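Local structure of hypothetical protein (Bacteroides fragilis, 4JJA) at residues D151-D156 with A349-D354; V112-Y117 with I168-G173; L40-L45 with D76-V81; K23-F28 with F49-I54. The protein is of uncharacterised function but may act as a peptidoglycan beta-N-acetylmuramidase. All coordinates share one frame; numbering follows the deposited sequence. Where two conformers were deposited one is given.

How the contacts relate
The four contacts form two touching pairs. Contacts 3 and 4, with centres 9 Å apart, share the edge region of the parallel sheet: Leu44 O probably accepts a hydrogen bond from Phe49 N where helix 40-46 runs into strand 50-56, and Leu41 packs on Val51. Contacts 1 and 2, with centres 12 Å apart, meet through probable hydrogen bonds from Arg115 NH1 to Pro153 O and from Asp151 N to Val171 O. Contact 2 lies about 6 Å from the centre of the molecule, while contact 1 joins the N-terminal and C-terminal family regions. A glycerol, probably from crystallisation, sits about 5 Å from the side chain of Phe116 in contact 2; no active site is established.

Contact 1: D151-D156 with A349-D354; sequences DGPILD and ARWKRD
The indole of Trp351 lies flat against the backbone of Gly152, whose CA makes a CH-pi contact 3.5 Å from the centroid of the five-membered ring. Pro153 continues this layer on the same face, its CD 4.0 Å from the centroid of the six-membered ring. The ring reaches the loop because Trp351 CG stands between the backbone N and the carbonyl carbon (chi1 67°). A tryptophan suits the place because it offers a broad face and one polar edge: NE1 donates to Asp151 OD1 (2.8 Å, 150° at the hydrogen), coming from above a carboxylate turned 72° against the ring. Gly152 has a positive phi at which a CB would press on the carbonyl O of Asp151, so the absence of a side chain fits its backbone.

Farther along, Asp354 in the first turn of helix 352-362 takes the peptide hydrogen of Ile154 N on OD2 at 3.0 Å. A water donates to this same OD2 and to Ile154 O, 2.8 Å from each, while Ile154 CG1 packs 3.9 Å from Asp354 CB. Outside the contact, Asp151 OD2 pairs with Lys348 and Asp354 OD1 with Arg357. Each aspartate therefore gives one oxygen to the opposite segment and the other to a basic residue, so the negative charge of both is probably balanced close by while they tie loop 151-156 to the C-terminal helices.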
loop_
_atom_site.group_PDB
_atom_site.type_symbol
_atom_site.label_atom_id
_atom_site.label_comp_id
_atom_site.label_asym_id
_atom_site.label_seq_id
_atom_site.Cartn_x
_atom_site.Cartn_y
_atom_site.Cartn_z
ATOM N N ASP A 151 6.945 -9.474 6.672
ATOM C CA ASP A 151 7.602 -8.997 7.889
ATOM C C ASP A 151 6.633 -8.239 8.766
ATOM O O ASP A 151 5.655 -7.647 8.326
ATOM C CB ASP A 151 8.794 -8.088 7.507
ATOM C CG ASP A 151 9.960 -8.159 8.457
ATOM O OD1 ASP A 151 9.906 -8.895 9.440
ATOM O OD2 ASP A 151 10.947 -7.423 8.149
ATOM N N GLY A 152 6.993 -8.219 10.042
ATOM C CA GLY A 152 6.271 -7.471 11.046
ATOM C C GLY A 152 5.201 -8.307 11.753
ATOM O O GLY A 152 4.833 -9.380 11.301
ATOM N N PRO A 153 4.727 -7.813 12.908
ATOM C CA PRO A 153 3.666 -8.489 13.611
ATOM C C PRO A 153 2.393 -8.589 12.783
ATOM O O PRO A 153 2.077 -7.658 12.032
ATOM C CB PRO A 153 3.415 -7.589 14.836
ATOM C CG PRO A 153 4.440 -6.612 14.875
ATOM C CD PRO A 153 5.065 -6.528 13.517
ATOM N N ILE A 154 1.636 -9.657 12.971
ATOM C CA ILE A 154 0.264 -9.702 12.474
ATOM C C ILE A 154 -0.552 -8.698 13.277
ATOM O O ILE A 154 -0.440 -8.632 14.494
ATOM C CB ILE A 154 -0.317 -11.137 12.553
ATOM C CG1 ILE A 154 0.455 -12.115 11.596
ATOM C CG2 ILE A 154 -1.807 -11.152 12.242
ATOM C CD1 ILE A 154 0.159 -13.610 11.782
ATOM N N LEU A 155 -1.417 -7.961 12.598
ATOM C CA LEU A 155 -2.238 -6.971 13.253
ATOM C C LEU A 155 -3.188 -7.625 14.244
ATOM O O LEU A 155 -3.979 -8.469 13.862
ATOM C CB LEU A 155 -3.039 -6.202 12.227
ATOM C CG LEU A 155 -3.961 -5.115 12.723
ATOM C CD1 LEU A 155 -3.256 -4.054 13.531
ATOM C CD2 LEU A 155 -4.683 -4.508 11.542
ATOM N N ASP A 156 -3.098 -7.207 15.508
ATOM C CA ASP A 156 -4.066 -7.562 16.538
ATOM C C ASP A 156 -5.341 -6.818 16.222
ATOM O O ASP A 156 -5.342 -5.615 16.027
ATOM C CB ASP A 156 -3.528 -7.220 17.930
ATOM C CG ASP A 156 -4.383 -7.758 19.070
ATOM O OD1 ASP A 156 -5.605 -7.705 18.975
ATOM O OD2 ASP A 156 -3.749 -8.173 20.072
ATOM N N ALA A 349 12.868 -10.260 16.303
ATOM C CA ALA A 349 12.794 -11.678 16.482
ATOM C C ALA A 349 11.463 -12.110 17.097
ATOM O O ALA A 349 11.018 -13.214 16.870
ATOM C CB ALA A 349 14.004 -12.171 17.360
ATOM N N ARG A 350 10.827 -11.243 17.891
ATOM C CA ARG A 350 9.594 -11.591 18.566
ATOM C C ARG A 350 8.444 -11.876 17.571
ATOM O O ARG A 350 7.543 -12.628 17.896
ATOM C CB ARG A 350 9.213 -10.533 19.597
ATOM C CG ARG A 350 8.090 -10.999 20.493
ATOM C CD ARG A 350 7.903 -10.123 21.675
ATOM N NE ARG A 350 6.710 -10.472 22.437
ATOM C CZ ARG A 350 6.374 -9.845 23.569
ATOM N NH1 ARG A 350 7.184 -8.944 24.095
ATOM N NH2 ARG A 350 5.228 -10.116 24.173
ATOM N N TRP A 351 8.492 -11.264 16.391
ATOM C CA TRP A 351 7.467 -11.474 15.388
ATOM C C TRP A 351 7.810 -12.545 14.364
ATOM O O TRP A 351 7.048 -12.771 13.436
ATOM C CB TRP A 351 6.993 -10.185 14.752
ATOM C CG TRP A 351 7.958 -9.446 13.898
ATOM C CD1 TRP A 351 8.531 -9.837 12.702
ATOM C CD2 TRP A 351 8.431 -8.098 14.121
ATOM N NE1 TRP A 351 9.299 -8.821 12.193
ATOM C CE2 TRP A 351 9.223 -7.734 13.016
ATOM C CE3 TRP A 351 8.199 -7.158 15.124
ATOM C CZ2 TRP A 351 9.805 -6.474 12.893
ATOM C CZ3 TRP A 351 8.775 -5.887 14.992
ATOM C CH2 TRP A 351 9.563 -5.573 13.896
ATOM N N LYS A 352 8.976 -13.198 14.486
ATOM C CA LYS A 352 9.371 -14.191 13.481
ATOM C C LYS A 352 8.357 -15.293 13.305
ATOM O O LYS A 352 8.023 -15.674 12.186
ATOM C CB LYS A 352 10.741 -14.768 13.854
ATOM C CG LYS A 352 11.276 -15.824 12.909
ATOM C CD LYS A 352 11.454 -15.315 11.552
ATOM C CE LYS A 352 12.435 -16.220 10.745
ATOM N NZ LYS A 352 13.322 -15.403 9.863
ATOM N N ARG A 353 7.848 -15.790 14.426
ATOM C CA ARG A 353 6.851 -16.842 14.388
ATOM C C ARG A 353 5.580 -16.406 13.682
ATOM O O ARG A 353 5.049 -17.161 12.863
ATOM C CB ARG A 353 6.519 -17.321 15.797
ATOM C CG ARG A 353 7.696 -18.086 16.405
ATOM C CD ARG A 353 7.805 -19.478 15.864
ATOM N NE ARG A 353 6.663 -20.224 16.320
ATOM C CZ ARG A 353 6.705 -21.369 16.951
ATOM N NH1 ARG A 353 7.861 -22.002 17.106
ATOM N NH2 ARG A 353 5.557 -21.894 17.330
ATOM N N ASP A 354 5.118 -15.200 13.984
ATOM C CA ASP A 354 3.905 -14.628 13.309
ATOM C C ASP A 354 4.149 -14.691 11.782
ATOM O O ASP A 354 3.266 -15.054 11.005
ATOM C CB ASP A 354 3.641 -13.129 13.655
ATOM C CG ASP A 354 2.711 -12.865 14.838
ATOM O OD1 ASP A 354 2.202 -13.841 15.473
ATOM O OD2 ASP A 354 2.508 -11.593 15.105
HETATM O O HOH W 1 0.331 -10.407 16.503
#

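Contact 2: V112-Y117 with I168-G173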
loop_
_atom_site.group_PDB
_atom_site.type_symbol
_atom_site.label_atom_id
_atom_site.label_comp_id
_atom_site.label_asym_id
_atom_site.label_seq_id
_atom_site.Cartn_x
_atom_site.Cartn_y
_atom_site.Cartn_z
ATOM N N VAL A 112 1.815 -0.720 -2.930
ATOM C CA VAL A 112 3.205 -0.801 -2.459
ATOM C C VAL A 112 3.481 -1.887 -1.425
ATOM O O VAL A 112 4.598 -2.037 -0.984
ATOM C CB VAL A 112 3.729 0.564 -1.975
ATOM C CG1 VAL A 112 3.624 1.617 -3.107
ATOM C CG2 VAL A 112 2.985 1.028 -0.777
ATOM N N GLY A 113 2.449 -2.634 -1.042
ATOM C CA GLY A 113 2.635 -3.815 -0.184
ATOM C C GLY A 113 2.726 -3.659 1.304
ATOM O O GLY A 113 3.359 -4.447 1.974
ATOM N N LEU A 114 2.082 -2.613 1.837
ATOM C CA LEU A 114 2.102 -2.340 3.250
ATOM C C LEU A 114 0.704 -2.348 3.822
ATOM O O LEU A 114 -0.250 -1.839 3.241
ATOM C CB LEU A 114 2.714 -0.959 3.531
ATOM C CG LEU A 114 4.222 -0.929 3.664
ATOM C CD1 LEU A 114 4.687 -1.763 4.864
ATOM C CD2 LEU A 114 4.898 -1.282 2.336
ATOM N N ARG A 115 0.605 -2.874 5.030
ATOM C CA ARG A 115 -0.697 -2.896 5.731
ATOM C C ARG A 115 -1.299 -1.513 5.966
ATOM O O ARG A 115 -2.495 -1.365 6.016
ATOM C CB ARG A 115 -0.534 -3.651 7.036
ATOM C CG ARG A 115 -1.807 -3.966 7.761
ATOM C CD ARG A 115 -1.558 -4.736 9.026
ATOM N NE ARG A 115 -0.855 -3.961 10.008
ATOM C CZ ARG A 115 0.024 -4.448 10.889
ATOM N NH1 ARG A 115 0.358 -5.735 10.897
ATOM N NH2 ARG A 115 0.619 -3.600 11.755
ATOM N N PHE A 116 -0.462 -0.498 6.101
ATOM C CA PHE A 116 -0.891 0.854 6.358
ATOM C C PHE A 116 -0.957 1.717 5.113
ATOM O O PHE A 116 -1.224 2.924 5.214
ATOM C CB PHE A 116 -0.108 1.511 7.507
ATOM C CG PHE A 116 1.370 1.268 7.511
ATOM C CD1 PHE A 116 2.181 1.761 6.494
ATOM C CD2 PHE A 116 1.965 0.573 8.555
ATOM C CE1 PHE A 116 3.570 1.564 6.507
ATOM C CE2 PHE A 116 3.341 0.376 8.570
ATOM C CZ PHE A 116 4.135 0.852 7.540
ATOM N N TYR A 117 -0.826 1.097 3.919
ATOM C CA TYR A 117 -1.099 1.749 2.628
ATOM C C TYR A 117 -2.422 1.160 2.178
ATOM O O TYR A 117 -2.495 -0.037 1.919
ATOM C CB TYR A 117 0.020 1.463 1.670
ATOM C CG TYR A 117 -0.014 2.342 0.426
ATOM C CD1 TYR A 117 0.660 3.537 0.412
ATOM C CD2 TYR A 117 -0.627 1.934 -0.748
ATOM C CE1 TYR A 117 0.696 4.346 -0.676
ATOM C CE2 TYR A 117 -0.624 2.729 -1.879
ATOM C CZ TYR A 117 0.048 3.949 -1.834
ATOM O OH TYR A 117 0.053 4.711 -2.983
ATOM N N ILE A 168 -3.048 -9.248 8.991
ATOM C CA ILE A 168 -1.909 -9.512 8.122
ATOM C C ILE A 168 -0.692 -8.825 8.730
ATOM O O ILE A 168 -0.818 -7.939 9.577
ATOM C CB ILE A 168 -2.177 -9.089 6.655
ATOM C CG1 ILE A 168 -2.364 -7.545 6.544
ATOM C CG2 ILE A 168 -3.349 -9.832 6.079
ATOM C CD1 ILE A 168 -2.652 -7.058 5.123
ATOM N N PRO A 169 0.523 -9.201 8.320
ATOM C CA PRO A 169 1.735 -8.543 8.787
ATOM C C PRO A 169 1.865 -7.133 8.195
ATOM O O PRO A 169 1.058 -6.723 7.359
ATOM C CB PRO A 169 2.878 -9.475 8.301
ATOM C CG PRO A 169 2.202 -10.805 7.999
ATOM C CD PRO A 169 0.846 -10.338 7.449
ATOM N N ILE A 170 2.860 -6.387 8.650
ATOM C CA ILE A 170 3.097 -5.067 8.125
ATOM C C ILE A 170 3.407 -5.147 6.635
ATOM O O ILE A 170 2.840 -4.397 5.803
ATOM C CB ILE A 170 4.223 -4.332 8.914
ATOM C CG1 ILE A 170 3.757 -4.059 10.361
ATOM C CG2 ILE A 170 4.650 -3.048 8.240
ATOM C CD1 ILE A 170 4.835 -3.445 11.256
ATOM N N VAL A 171 4.371 -6.007 6.283
ATOM C CA VAL A 171 4.757 -6.275 4.891
ATOM C C VAL A 171 4.124 -7.650 4.645
ATOM O O VAL A 171 4.599 -8.666 5.166
ATOM C CB VAL A 171 6.287 -6.268 4.740
ATOM C CG1 VAL A 171 6.647 -6.761 3.300
ATOM C CG2 VAL A 171 6.903 -4.907 5.052
ATOM N N HIS A 172 3.044 -7.679 3.862
ATOM C CA HIS A 172 2.278 -8.908 3.672
ATOM C C HIS A 172 2.797 -9.768 2.510
ATOM O O HIS A 172 2.485 -10.964 2.441
ATOM C CB HIS A 172 0.781 -8.600 3.540
ATOM C CG HIS A 172 0.475 -7.585 2.492
ATOM N ND1 HIS A 172 0.586 -7.859 1.142
ATOM C CD2 HIS A 172 0.015 -6.314 2.602
ATOM C CE1 HIS A 172 0.193 -6.785 0.472
ATOM N NE2 HIS A 172 -0.110 -5.817 1.343
ATOM N N GLY A 173 3.560 -9.151 1.601
ATOM C CA GLY A 173 4.165 -9.836 0.525
ATOM C C GLY A 173 3.298 -10.268 -0.633
ATOM O O GLY A 173 3.742 -11.045 -1.454
HETATM O O HOH W 2 4.403 -6.585 0.839
HETATM O O HOH W 3 -0.848 -3.202 0.739
#
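Ile170 is the bump of this contact, and its two branches fill different hollows. CG2 enters the notch between Leu114 and Phe116, 3.6 Å from Leu114 CD1 and 3.7 Å from Phe116 CE2. CG1 instead covers one face of the Arg115 guanidinium, 3.5 Å from NH2. A beta-branched residue suits the spot because one side chain serves both sites.

Arg115 in turn reaches into segment 168-173. With CG anti to the backbone N (chi1 -170°), the aliphatic part slides past Ile168 in the opposite direction, Arg115 CG being 3.8 Å from Ile168 CG1. A bend at chi3 (67°) then brings NH1 to Ile168 O, 2.8 Å away and in both the guanidinium and the carbonyl plane. The backbone repeats the link with Arg115 N to Ile170 O, also 2.8 Å. At the other end Gly113 lies beneath a face of the His172 ring, its C 3.6 Å from NE2; a bare peptide allows this close approach at positive phi. Waters bridge Gly113 O to Gly173 N and Leu114 O to His172 NE2, while His172 ND1 meets Met174 N.

Ile170 and Val171 form a classic beta bulge facing Asp151. Arg115 also reaches Pro153 O through NH1, and Leu328 O and Val329 O through NH2. Its buried positive end is thus surrounded by main-chain carbonyls, whose dipoles probably stabilise the charge and join several loops around one side chain.

Contact 3: L40-L45 with D76-V81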
loop_
_atom_site.group_PDB
_atom_site.type_symbol
_atom_site.label_atom_id
_atom_site.label_comp_id
_atom_site.label_asym_id
_atom_site.label_seq_id
_atom_site.Cartn_x
_atom_site.Cartn_y
_atom_site.Cartn_z
ATOM N N LEU A 40 -6.444 2.592 -18.394
ATOM C CA LEU A 40 -7.274 1.420 -18.755
ATOM C C LEU A 40 -8.637 1.921 -19.241
ATOM O O LEU A 40 -9.208 1.382 -20.193
ATOM C CB LEU A 40 -7.487 0.545 -17.520
ATOM C CG LEU A 40 -8.485 -0.598 -17.653
ATOM C CD1 LEU A 40 -7.865 -1.609 -18.654
ATOM C CD2 LEU A 40 -8.844 -1.240 -16.239
ATOM N N LEU A 41 -9.183 2.934 -18.592
ATOM C CA LEU A 41 -10.470 3.513 -18.975
ATOM C C LEU A 41 -10.476 3.888 -20.476
ATOM O O LEU A 41 -11.421 3.608 -21.183
ATOM C CB LEU A 41 -10.748 4.745 -18.101
ATOM C CG LEU A 41 -11.948 5.580 -18.555
ATOM C CD1 LEU A 41 -13.221 4.810 -18.427
ATOM C CD2 LEU A 41 -11.992 6.881 -17.766
ATOM N N ASP A 42 -9.413 4.528 -20.923
ATOM C CA ASP A 42 -9.305 4.983 -22.330
ATOM C C ASP A 42 -9.171 3.806 -23.274
ATOM O O ASP A 42 -9.810 3.760 -24.341
ATOM C CB ASP A 42 -8.109 5.897 -22.493
ATOM C CG ASP A 42 -8.216 7.146 -21.614
ATOM O OD1 ASP A 42 -9.260 7.853 -21.602
ATOM O OD2 ASP A 42 -7.284 7.381 -20.816
ATOM N N ILE A 43 -8.383 2.818 -22.900
ATOM C CA ILE A 43 -8.177 1.645 -23.730
ATOM C C ILE A 43 -9.510 0.907 -23.908
ATOM O O ILE A 43 -9.874 0.483 -25.031
ATOM C CB ILE A 43 -7.156 0.729 -23.111
ATOM C CG1 ILE A 43 -5.780 1.410 -23.174
ATOM C CG2 ILE A 43 -7.094 -0.627 -23.792
ATOM C CD1 ILE A 43 -4.776 0.851 -22.196
ATOM N N LEU A 44 -10.264 0.766 -22.829
ATOM C CA LEU A 44 -11.517 0.062 -22.908
ATOM C C LEU A 44 -12.530 0.821 -23.760
ATOM O O LEU A 44 -13.179 0.234 -24.608
ATOM C CB LEU A 44 -12.092 -0.208 -21.527
ATOM C CG LEU A 44 -11.271 -1.157 -20.665
ATOM C CD1 LEU A 44 -11.963 -1.340 -19.300
ATOM C CD2 LEU A 44 -11.082 -2.506 -21.334
ATOM N N LEU A 45 -12.626 2.127 -23.569
ATOM C CA LEU A 45 -13.559 2.908 -24.410
ATOM C C LEU A 45 -13.173 2.892 -25.878
ATOM O O LEU A 45 -14.045 2.778 -26.767
ATOM C CB LEU A 45 -13.667 4.338 -23.883
ATOM C CG LEU A 45 -14.374 4.544 -22.528
ATOM C CD1 LEU A 45 -14.156 5.972 -22.009
ATOM C CD2 LEU A 45 -15.833 4.137 -22.602
ATOM N N ASP A 76 -15.676 12.418 -15.535
ATOM C CA ASP A 76 -14.434 12.528 -16.286
ATOM C C ASP A 76 -14.665 13.372 -17.551
ATOM O O ASP A 76 -15.570 13.088 -18.338
ATOM C CB ASP A 76 -13.928 11.137 -16.658
ATOM C CG ASP A 76 -12.626 11.179 -17.411
ATOM O OD1 ASP A 76 -11.687 11.859 -16.930
ATOM O OD2 ASP A 76 -12.524 10.522 -18.467
ATOM N N SER A 77 -13.850 14.409 -17.739
ATOM C CA SER A 77 -14.046 15.377 -18.832
ATOM C C SER A 77 -13.499 14.905 -20.191
ATOM O O SER A 77 -13.960 15.368 -21.241
ATOM C CB SER A 77 -13.446 16.746 -18.462
ATOM O OG SER A 77 -12.039 16.785 -18.662
ATOM N N LYS A 78 -12.512 14.009 -20.186
ATOM C CA LYS A 78 -12.044 13.414 -21.438
ATOM C C LYS A 78 -13.075 12.414 -21.980
ATOM O O LYS A 78 -13.187 12.292 -23.210
ATOM C CB LYS A 78 -10.656 12.761 -21.305
ATOM C CG LYS A 78 -10.162 11.989 -22.539
ATOM C CD LYS A 78 -8.621 11.926 -22.615
ATOM C CE LYS A 78 -8.074 10.552 -22.278
ATOM N NZ LYS A 78 -6.571 10.452 -22.182
ATOM N N THR A 79 -13.839 11.726 -21.105
ATOM C CA THR A 79 -14.710 10.641 -21.539
ATOM C C THR A 79 -16.184 10.748 -21.147
ATOM O O THR A 79 -17.020 10.001 -21.672
ATOM C CB THR A 79 -14.190 9.307 -20.938
ATOM O OG1 THR A 79 -14.399 9.328 -19.528
ATOM C CG2 THR A 79 -12.684 9.088 -21.234
ATOM N N GLY A 80 -16.510 11.623 -20.197
ATOM C CA GLY A 80 -17.861 11.686 -19.644
ATOM C C GLY A 80 -18.308 10.585 -18.672
ATOM O O GLY A 80 -19.491 10.528 -18.274
ATOM N N VAL A 81 -17.399 9.671 -18.304
ATOM C CA VAL A 81 -17.726 8.629 -17.343
ATOM C C VAL A 81 -17.833 9.225 -15.909
ATOM O O VAL A 81 -16.948 9.936 -15.516
ATOM C CB VAL A 81 -16.640 7.537 -17.423
ATOM C CG1 VAL A 81 -16.870 6.468 -16.399
ATOM C CG2 VAL A 81 -16.612 6.957 -18.850
HETATM O O HOH W 4 -4.654 9.006 -20.664
#
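An ST turn presents its threonine to the helix here: Leu41 CD2 and Thr79 OG1 meet tip to tip at 3.9 Å, and the same OG1 accepts from Val81 N, two residues on, in a nearly straight bond of 3.3 Å (168° at the hydrogen). Thr79 OG1 stands between its backbone N and carbonyl carbon (chi1 69°), which turns it back to Val81 N and leaves CG2 toward the helix. Threonine suits this corner because its hydroxyl closes the turn while CB and CG2 give an apolar surface. Leu41 also lays CD1 against Val81 CG2 at 4.0 Å, so the loop before strand 83-85 is packed on helix 40-46.

Beside this patch, the side chains of Asp42 and Lys78 cross at about a right angle. In the conformer described, Lys78 NZ lies 3.4 Å from Asp42 OD2, a weak, long salt bridge supplemented by a water that takes a hydrogen bond from NZ and gives one to OD2. The stronger polar partner of Asp42 is Arg62, which also pairs with Asp76. Leucine suits the buried place of Leu41, while buried Asp42 probably has its charge balanced by Arg62 and Lys78. Leu45 CD1 nestles against Thr79, 3.5 Å from both its CB and CG2.

Contact 4: K23-F28 with F49-I54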
loop_
_atom_site.group_PDB
_atom_site.type_symbol
_atom_site.label_atom_id
_atom_site.label_comp_id
_atom_site.label_asym_id
_atom_site.label_seq_id
_atom_site.Cartn_x
_atom_site.Cartn_y
_atom_site.Cartn_z
ATOM N N LYS A 23 -20.666 -6.328 -21.346
ATOM C CA LYS A 23 -20.944 -6.048 -19.946
ATOM C C LYS A 23 -20.863 -4.550 -19.690
ATOM O O LYS A 23 -20.132 -3.801 -20.355
ATOM C CB LYS A 23 -19.954 -6.770 -19.030
ATOM C CG LYS A 23 -20.170 -8.305 -18.980
ATOM C CD LYS A 23 -19.326 -8.926 -17.871
ATOM C CE LYS A 23 -19.616 -10.396 -17.670
ATOM N NZ LYS A 23 -19.263 -11.204 -18.861
ATOM N N ARG A 24 -21.618 -4.099 -18.705
ATOM C CA ARG A 24 -21.482 -2.750 -18.194
ATOM C C ARG A 24 -20.367 -2.775 -17.154
ATOM O O ARG A 24 -20.384 -3.585 -16.253
ATOM C CB ARG A 24 -22.778 -2.306 -17.552
ATOM C CG ARG A 24 -23.985 -2.223 -18.500
ATOM C CD ARG A 24 -25.268 -2.058 -17.707
ATOM N NE ARG A 24 -25.531 -3.244 -16.839
ATOM C CZ ARG A 24 -26.266 -3.241 -15.716
ATOM N NH1 ARG A 24 -26.800 -2.112 -15.278
ATOM N NH2 ARG A 24 -26.438 -4.349 -15.001
ATOM N N ILE A 25 -19.389 -1.888 -17.305
ATOM C CA ILE A 25 -18.105 -2.020 -16.602
ATOM C C ILE A 25 -17.872 -0.814 -15.687
ATOM O O ILE A 25 -18.030 0.339 -16.085
ATOM C CB ILE A 25 -16.938 -2.132 -17.618
ATOM C CG1 ILE A 25 -17.109 -3.363 -18.516
ATOM C CG2 ILE A 25 -15.558 -2.144 -16.894
ATOM C CD1 ILE A 25 -16.372 -3.253 -19.805
ATOM N N ALA A 26 -17.513 -1.080 -14.449
ATOM C CA ALA A 26 -16.940 -0.068 -13.558
ATOM C C ALA A 26 -15.484 -0.400 -13.334
ATOM O O ALA A 26 -15.109 -1.544 -13.398
ATOM C CB ALA A 26 -17.651 -0.061 -12.214
ATOM N N ILE A 27 -14.686 0.621 -13.049
ATOM C CA ILE A 27 -13.250 0.459 -12.794
ATOM C C ILE A 27 -12.889 1.095 -11.450
ATOM O O ILE A 27 -13.328 2.227 -11.168
ATOM C CB ILE A 27 -12.429 1.101 -13.871
ATOM C CG1 ILE A 27 -12.766 0.547 -15.251
ATOM C CG2 ILE A 27 -10.951 0.963 -13.564
ATOM C CD1 ILE A 27 -12.187 1.352 -16.343
ATOM N N PHE A 28 -12.073 0.392 -10.646
ATOM C CA PHE A 28 -11.432 0.921 -9.454
ATOM C C PHE A 28 -9.986 1.106 -9.798
ATOM O O PHE A 28 -9.259 0.133 -10.043
ATOM C CB PHE A 28 -11.594 -0.002 -8.262
ATOM C CG PHE A 28 -10.787 0.402 -7.042
ATOM C CD1 PHE A 28 -11.042 1.573 -6.397
ATOM C CD2 PHE A 28 -9.797 -0.416 -6.531
ATOM C CE1 PHE A 28 -10.306 1.937 -5.249
ATOM C CE2 PHE A 28 -9.062 -0.073 -5.430
ATOM C CZ PHE A 28 -9.304 1.091 -4.796
ATOM N N PHE A 49 -15.836 -0.892 -25.357
ATOM C CA PHE A 49 -16.433 -1.401 -24.137
ATOM C C PHE A 49 -17.228 -0.291 -23.424
ATOM O O PHE A 49 -16.891 0.895 -23.453
ATOM C CB PHE A 49 -15.361 -1.992 -23.209
ATOM C CG PHE A 49 -14.712 -3.187 -23.752
ATOM C CD1 PHE A 49 -15.335 -4.395 -23.680
ATOM C CD2 PHE A 49 -13.476 -3.129 -24.362
ATOM C CE1 PHE A 49 -14.743 -5.533 -24.218
ATOM C CE2 PHE A 49 -12.890 -4.251 -24.886
ATOM C CZ PHE A 49 -13.511 -5.452 -24.811
ATOM N N ASN A 50 -18.249 -0.737 -22.736
ATOM C CA ASN A 50 -19.181 0.159 -22.053
ATOM C C ASN A 50 -18.744 0.403 -20.604
ATOM O O ASN A 50 -19.202 -0.269 -19.693
ATOM C CB ASN A 50 -20.575 -0.466 -22.100
ATOM C CG ASN A 50 -21.618 0.428 -21.519
ATOM O OD1 ASN A 50 -21.422 1.658 -21.415
ATOM N ND2 ASN A 50 -22.760 -0.185 -21.138
ATOM N N VAL A 51 -17.868 1.388 -20.423
ATOM C CA VAL A 51 -17.446 1.765 -19.082
ATOM C C VAL A 51 -18.416 2.820 -18.555
ATOM O O VAL A 51 -18.594 3.872 -19.192
ATOM C CB VAL A 51 -15.995 2.257 -19.029
ATOM C CG1 VAL A 51 -15.578 2.583 -17.576
ATOM C CG2 VAL A 51 -15.033 1.217 -19.645
ATOM N N VAL A 52 -19.050 2.522 -17.429
ATOM C CA VAL A 52 -20.144 3.334 -16.906
ATOM C C VAL A 52 -19.770 4.092 -15.661
ATOM O O VAL A 52 -20.503 5.018 -15.278
ATOM C CB VAL A 52 -21.392 2.455 -16.643
ATOM C CG1 VAL A 52 -21.857 1.776 -17.948
ATOM C CG2 VAL A 52 -21.219 1.480 -15.543
ATOM N N ALA A 53 -18.663 3.724 -15.001
ATOM C CA ALA A 53 -18.272 4.389 -13.788
ATOM C C ALA A 53 -16.838 4.082 -13.416
ATOM O O ALA A 53 -16.331 3.041 -13.719
ATOM C CB ALA A 53 -19.176 3.974 -12.618
ATOM N N ILE A 54 -16.204 5.044 -12.780
ATOM C CA ILE A 54 -14.932 4.820 -12.154
ATOM C C ILE A 54 -14.921 5.187 -10.665
ATOM O O ILE A 54 -15.416 6.242 -10.269
ATOM C CB ILE A 54 -13.859 5.476 -12.936
ATOM C CG1 ILE A 54 -14.003 6.966 -13.057
ATOM C CG2 ILE A 54 -13.873 4.914 -14.367
ATOM C CD1 ILE A 54 -13.328 7.490 -14.347
HETATM O O HOH W 5 -18.887 -3.565 -22.744
#
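Strands 24-28 and 50-54 run parallel with a strong twist, their axes 4.6 Å apart at closest and 45° apart in direction, and Ile25 N to Asn50 O (2.9 Å), Val52 N to Ile25 O (2.8 Å) and Ile27 N to Ala53 O (3.0 Å) join them. The register slips by one residue between Ile25 and Ala26, where Val52 is the extra residue of a beta bulge; buried Ala53 N is left without a partner.

On one face Ile25, Ile27, Val51 and Ile54 form an apolar layer. The Ile27 side chain crosses that of Val51 at about a right angle, its CD1 3.8 Å from Val51 CG1, and Ile25 CD1 reaches Phe49 CB at the same distance. These branched chains suit a buried strand and meet helix 40-46 through Ile27, Val51 and Ile54. On the other face small Ala26 has its CB 4.3 Å from Ala53 CB. Asn50 CG is anti to the backbone N (chi1 -176°), which lays the amide beside Arg24, ND2 being 3.6 Å from Arg24 CG. Arg24 ends in a salt bridge with Asp103.

With helix 40-46 between them, the strands make a beta-alpha-beta crossover within a Rossmann-like sheet, consistent with the family's clan.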